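Reticulocyte-binding protein 2a (PDB 4Z8N) probably binds a receptor on the surface of host red cells through its helical erythrocyte-binding domain, as part of Plasmodium vivax cell invasion. Local coordinates at residues A[39-44]-A[138-143]; A[144-149]-A[244-249]. One frame throughout, in Å; residues are numbered along the deposited sequence.

Contact 1. Residues A[39-44]-A[138-143]; sequences TYHYEA and NSVKCT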
loop_
_atom_site.group_PDB
_atom_site.type_symbol
_atom_site.label_atom_id
_atom_site.label_comp_id
_atom_site.label_asym_id
_atom_site.label_seq_id
_atom_site.Cartn_x
_atom_site.Cartn_y
_atom_site.Cartn_z
ATOM N N THR A 39 2.888 -4.359 -26.889
ATOM C CA THR A 39 2.521 -5.621 -27.527
ATOM C C THR A 39 2.455 -5.544 -29.056
ATOM O O THR A 39 2.529 -6.568 -29.734
ATOM C CB THR A 39 1.163 -6.134 -26.992
ATOM O OG1 THR A 39 0.813 -7.355 -27.657
ATOM C CG2 THR A 39 0.067 -5.102 -27.215
ATOM N N TYR A 40 2.330 -4.340 -29.602
ATOM C CA TYR A 40 2.222 -4.192 -31.050
ATOM C C TYR A 40 3.529 -3.744 -31.700
ATOM O O TYR A 40 3.623 -3.654 -32.925
ATOM C CB TYR A 40 1.093 -3.225 -31.400
ATOM C CG TYR A 40 -0.182 -3.942 -31.772
ATOM C CD1 TYR A 40 -1.119 -4.290 -30.806
ATOM C CD2 TYR A 40 -0.438 -4.297 -33.090
ATOM C CE1 TYR A 40 -2.280 -4.959 -31.146
ATOM C CE2 TYR A 40 -1.593 -4.962 -33.439
ATOM C CZ TYR A 40 -2.510 -5.290 -32.467
ATOM O OH TYR A 40 -3.659 -5.953 -32.821
ATOM N N HIS A 41 4.535 -3.465 -30.878
ATOM C CA HIS A 41 5.891 -3.285 -31.378
ATOM C C HIS A 41 6.578 -4.633 -31.283
ATOM O O HIS A 41 7.184 -4.962 -30.265
ATOM C CB HIS A 41 6.639 -2.217 -30.588
ATOM C CG HIS A 41 5.951 -0.890 -30.582
ATOM N ND1 HIS A 41 5.788 -0.135 -31.725
ATOM C CD2 HIS A 41 5.376 -0.184 -29.581
ATOM C CE1 HIS A 41 5.145 0.978 -31.426
ATOM N NE2 HIS A 41 4.884 0.974 -30.131
ATOM N N TYR A 42 6.469 -5.405 -32.358
ATOM C CA TYR A 42 6.715 -6.840 -32.314
ATOM C C TYR A 42 8.096 -7.218 -31.789
ATOM O O TYR A 42 8.190 -7.970 -30.823
ATOM C CB TYR A 42 6.480 -7.433 -33.702
ATOM C CG TYR A 42 5.128 -7.042 -34.259
ATOM C CD1 TYR A 42 3.965 -7.298 -33.541
ATOM C CD2 TYR A 42 5.012 -6.406 -35.489
ATOM C CE1 TYR A 42 2.723 -6.938 -34.033
ATOM C CE2 TYR A 42 3.772 -6.043 -35.992
ATOM C CZ TYR A 42 2.631 -6.313 -35.257
ATOM O OH TYR A 42 1.394 -5.957 -35.746
ATOM N N GLU A 43 9.155 -6.682 -32.389
ATOM C CA GLU A 43 10.509 -7.045 -31.976
ATOM C C GLU A 43 10.812 -6.580 -30.552
ATOM O O GLU A 43 11.470 -7.289 -29.787
ATOM C CB GLU A 43 11.554 -6.479 -32.941
ATOM C CG GLU A 43 12.972 -6.917 -32.594
ATOM C CD GLU A 43 14.018 -6.361 -33.540
ATOM O OE1 GLU A 43 13.678 -5.486 -34.365
ATOM O OE2 GLU A 43 15.185 -6.798 -33.454
ATOM N N ALA A 44 10.331 -5.393 -30.198
ATOM C CA ALA A 44 10.522 -4.877 -28.849
ATOM C C ALA A 44 9.804 -5.763 -27.835
ATOM O O ALA A 44 10.300 -5.982 -26.730
ATOM C CB ALA A 44 10.028 -3.441 -28.751
ATOM N N ASN A 138 14.706 0.383 -28.448
ATOM C CA ASN A 138 15.396 0.758 -29.676
ATOM C C ASN A 138 14.954 -0.154 -30.815
ATOM O O ASN A 138 15.176 0.145 -31.988
ATOM C CB ASN A 138 16.918 0.689 -29.509
ATOM C CG ASN A 138 17.466 1.797 -28.626
ATOM O OD1 ASN A 138 16.886 2.879 -28.531
ATOM N ND2 ASN A 138 18.601 1.535 -27.987
ATOM N N SER A 139 14.322 -1.269 -30.453
ATOM C CA SER A 139 13.813 -2.230 -31.426
ATOM C C SER A 139 12.589 -1.692 -32.158
ATOM O O SER A 139 12.189 -2.232 -33.190
ATOM C CB SER A 139 13.470 -3.555 -30.742
ATOM O OG SER A 139 14.627 -4.159 -30.189
ATOM N N VAL A 140 11.989 -0.637 -31.615
ATOM C CA VAL A 140 10.912 0.057 -32.307
ATOM C C VAL A 140 11.463 0.611 -33.614
ATOM O O VAL A 140 12.332 1.481 -33.613
ATOM C CB VAL A 140 10.316 1.188 -31.457
ATOM C CG1 VAL A 140 9.235 1.919 -32.234
ATOM C CG2 VAL A 140 9.757 0.630 -30.159
ATOM N N LYS A 141 10.949 0.096 -34.725
ATOM C CA LYS A 141 11.581 0.281 -36.028
ATOM C C LYS A 141 11.614 1.728 -36.523
ATOM O O LYS A 141 12.543 2.115 -37.233
ATOM C CB LYS A 141 10.887 -0.612 -37.058
ATOM C CG LYS A 141 11.007 -2.094 -36.728
ATOM C CD LYS A 141 10.436 -2.977 -37.824
ATOM C CE LYS A 141 10.793 -4.436 -37.581
ATOM N NZ LYS A 141 9.702 -5.361 -37.991
ATOM N N CYS A 142 10.617 2.526 -36.153
ATOM C CA CYS A 142 10.635 3.945 -36.501
ATOM C C CYS A 142 11.731 4.656 -35.705
ATOM O O CYS A 142 12.052 4.251 -34.591
ATOM C CB CYS A 142 9.271 4.590 -36.243
ATOM S SG CYS A 142 8.884 4.854 -34.499
ATOM N N THR A 143 12.308 5.710 -36.277
ATOM C CA THR A 143 13.465 6.370 -35.670
ATOM C C THR A 143 13.160 7.808 -35.238
ATOM O O THR A 143 13.411 8.188 -34.092
ATOM C CB THR A 143 14.676 6.367 -36.644
ATOM O OG1 THR A 143 15.415 5.150 -36.484
ATOM C CG2 THR A 143 15.611 7.538 -36.365
#

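Contact 2. Residues A[144-149]-A[244-249]; sequences DACETD and VPLSTL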
loop_
_atom_site.group_PDB
_atom_site.type_symbol
_atom_site.label_atom_id
_atom_site.label_comp_id
_atom_site.label_asym_id
_atom_site.label_seq_id
_atom_site.Cartn_x
_atom_site.Cartn_y
_atom_site.Cartn_z
ATOM N N ASP A 144 12.621 8.602 -36.160
ATOM C CA ASP A 144 12.321 10.006 -35.904
ATOM C C ASP A 144 10.837 10.195 -36.230
ATOM O O ASP A 144 10.170 11.088 -35.708
ATOM C CB ASP A 144 13.253 10.905 -36.744
ATOM C CG ASP A 144 12.981 12.411 -36.586
ATOM O OD1 ASP A 144 11.847 12.843 -36.304
ATOM O OD2 ASP A 144 13.951 13.185 -36.726
ATOM N N ALA A 145 10.312 9.295 -37.054
ATOM C CA ALA A 145 8.950 9.419 -37.563
ATOM C C ALA A 145 7.907 8.635 -36.763
ATOM O O ALA A 145 6.822 8.360 -37.275
ATOM C CB ALA A 145 8.915 8.981 -39.019
ATOM N N CYS A 146 8.222 8.294 -35.513
ATOM C CA CYS A 146 7.361 7.430 -34.696
ATOM C C CYS A 146 5.926 7.940 -34.537
ATOM O O CYS A 146 5.700 9.082 -34.138
ATOM C CB CYS A 146 7.980 7.234 -33.310
ATOM S SG CYS A 146 9.572 6.385 -33.321
ATOM N N GLU A 147 4.961 7.075 -34.846
ATOM C CA GLU A 147 3.545 7.415 -34.738
ATOM C C GLU A 147 3.038 7.167 -33.318
ATOM O O GLU A 147 3.536 6.287 -32.617
ATOM C CB GLU A 147 2.724 6.612 -35.749
ATOM C CG GLU A 147 1.372 7.218 -36.092
ATOM C CD GLU A 147 0.709 6.527 -37.272
ATOM O OE1 GLU A 147 1.215 5.470 -37.703
ATOM O OE2 GLU A 147 -0.313 7.043 -37.771
ATOM N N THR A 148 2.039 7.941 -32.906
ATOM C CA THR A 148 1.589 7.936 -31.519
ATOM C C THR A 148 0.333 7.096 -31.284
ATOM O O THR A 148 -0.411 7.342 -30.334
ATOM C CB THR A 148 1.315 9.371 -31.033
ATOM O OG1 THR A 148 0.252 9.944 -31.805
ATOM C CG2 THR A 148 2.562 10.229 -31.184
ATOM N N ASP A 149 0.107 6.101 -32.137
ATOM C CA ASP A 149 -1.075 5.247 -32.027
ATOM C C ASP A 149 -1.126 4.493 -30.701
ATOM O O ASP A 149 -2.095 4.615 -29.952
ATOM C CB ASP A 149 -1.127 4.247 -33.187
ATOM C CG ASP A 149 -1.456 4.906 -34.512
ATOM O OD1 ASP A 149 -1.921 6.065 -34.505
ATOM O OD2 ASP A 149 -1.254 4.259 -35.564
ATOM N N VAL A 244 6.049 11.922 -33.393
ATOM C CA VAL A 244 7.094 12.334 -32.457
ATOM C C VAL A 244 8.358 11.509 -32.691
ATOM O O VAL A 244 8.290 10.417 -33.256
ATOM C CB VAL A 244 6.651 12.179 -30.977
ATOM C CG1 VAL A 244 5.417 13.019 -30.687
ATOM C CG2 VAL A 244 6.401 10.718 -30.640
ATOM N N PRO A 245 9.523 12.037 -32.281
ATOM C CA PRO A 245 10.745 11.227 -32.336
ATOM C C PRO A 245 10.717 10.110 -31.295
ATOM O O PRO A 245 9.969 10.207 -30.320
ATOM C CB PRO A 245 11.855 12.240 -32.037
ATOM C CG PRO A 245 11.174 13.336 -31.284
ATOM C CD PRO A 245 9.798 13.425 -31.869
ATOM N N LEU A 246 11.523 9.071 -31.500
ATOM C CA LEU A 246 11.504 7.893 -30.636
ATOM C C LEU A 246 11.873 8.206 -29.188
ATOM O O LEU A 246 11.257 7.678 -28.261
ATOM C CB LEU A 246 12.447 6.818 -31.182
ATOM C CG LEU A 246 12.548 5.541 -30.342
ATOM C CD1 LEU A 246 11.180 4.890 -30.180
ATOM C CD2 LEU A 246 13.539 4.563 -30.954
ATOM N N SER A 247 12.880 9.054 -28.998
ATOM C CA SER A 247 13.328 9.426 -27.659
ATOM C C SER A 247 12.181 10.019 -26.850
ATOM O O SER A 247 12.065 9.787 -25.646
ATOM C CB SER A 247 14.488 10.418 -27.735
ATOM O OG SER A 247 14.067 11.646 -28.305
ATOM N N THR A 248 11.334 10.787 -27.528
ATOM C CA THR A 248 10.142 11.351 -26.913
ATOM C C THR A 248 9.124 10.253 -26.622
ATOM O O THR A 248 8.518 10.220 -25.552
ATOM C CB THR A 248 9.498 12.421 -27.818
ATOM O OG1 THR A 248 10.419 13.501 -28.013
ATOM C CG2 THR A 248 8.216 12.956 -27.194
ATOM N N LEU A 249 8.958 9.351 -27.584
ATOM C CA LEU A 249 7.981 8.272 -27.486
ATOM C C LEU A 249 8.224 7.381 -26.274
ATOM O O LEU A 249 7.280 6.988 -25.587
ATOM C CB LEU A 249 7.999 7.426 -28.759
ATOM C CG LEU A 249 6.838 6.445 -28.914
ATOM C CD1 LEU A 249 5.552 7.196 -29.225
ATOM C CD2 LEU A 249 7.140 5.411 -29.990
#

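Contact 1. Residues A[39-44]-A[138-143]
Ser139 sets its CB against the first turn of helix 42-69, 3.7 Å from the backbone N of Ala44 and 4.0 Å from Ala44 CB. A small side chain on each partner lets the two backbones come close, with 4.9 Å between the CA atoms of Ala44 and Ser139. Glu43 lies alongside the same serine: with CG anti to the backbone N (chi1 -176°) and an extended chain beyond, its methylenes run past Ser139, CG standing 3.9 Å from Ser139 CB. Next to this pair, Val140 uses both methyls. CG2 sits over one face of the His41 ring, 4.1 Å above its plane and displaced toward the rim, while CG1 approaches His41 ND1 at 4.0 Å. CG2 also comes within 4.3 Å of Ala44 CB, a modest apolar touch.

The polar atoms of Ser139 and His41 find their partners beyond the two segments. Ser139 OG hydrogen-bonds to Ile136 O, at the end of the preceding helix, and to Asn47 ND2. His41, at the N-cap position, has its ring oriented by a hydrogen bond between NE2 and Tyr253 OH on helix 246-297; ND1 makes a weak one to a PEG probably from the crystallisation liquor. Glu43 OE1 and Lys141 NZ stay 5.4 Å apart, too far for a salt bridge, though their opposite charges may attract weakly.

The loop following helix 119-136 thus meets the start of helix 42-69 in this helical erythrocyte-binding domain by van der Waals contact, while directional bonds fixing serine and histidine tie the junction to surrounding helices.

Contact 2. Residues A[144-149]-A[244-249]
Cys146 holds SG anti to its carbonyl carbon (chi1 -63°), which lays the sulfur against the first turn of helix 246-297, 3.6 Å from Leu246 CB. Leu249 has CG anti to the backbone N (chi1 -168°), and from there Leu249 CD2 reaches Cys146 CB at 3.9 Å. The half-cystine is thus bedded on two leucines one turn apart, an apolar setting that suits a sulfur already committed to the disulfide with Cys142.

The backbone supplies the polar link: Val244 N donates to Cys146 O over 3.0 Å. Beside it, Pro245 CA makes a CH...O contact with Asp144 O at 3.4 Å. Pro245, at the N-cap position, has no N-H of its own, and its carbonyl accepts from Leu249 N as the helix begins. On the far side of the Cys146–Val244 bond, Thr148 CG2 rests on the methyls of Val244, 3.9 Å from Val244 CG2, the two side chains crossing at about a right angle.

The contact therefore joins the end of the loop between helices 119-136 and 149-162 to the last residues of the loop that leaves helix 199-237 and the first turn of helix 246-297.

In the fold
From the N terminus, the chain passes the small two-stranded sheet and helix 26-37, then enters contact 1 at the start of helix 42-69. After helix 42-69, four further helices follow before the chain returns at 138-143, closing a largely helical loop. Contact 2 opens at once, at 144-149, and closes after helices 149-162, 168-194 and 199-237, where helix 246-297 begins. The two closures are consecutive, neither nesting nor crossing. Their centres lie 11 Å apart, and they meet at Leu246, which packs on Thr143, Cys142 and Val140; the Cys142–Cys146 disulfide also spans them. One interhelical loop thereby ties the starts of helices 42-69 and 246-297 at one end of the elongated domain.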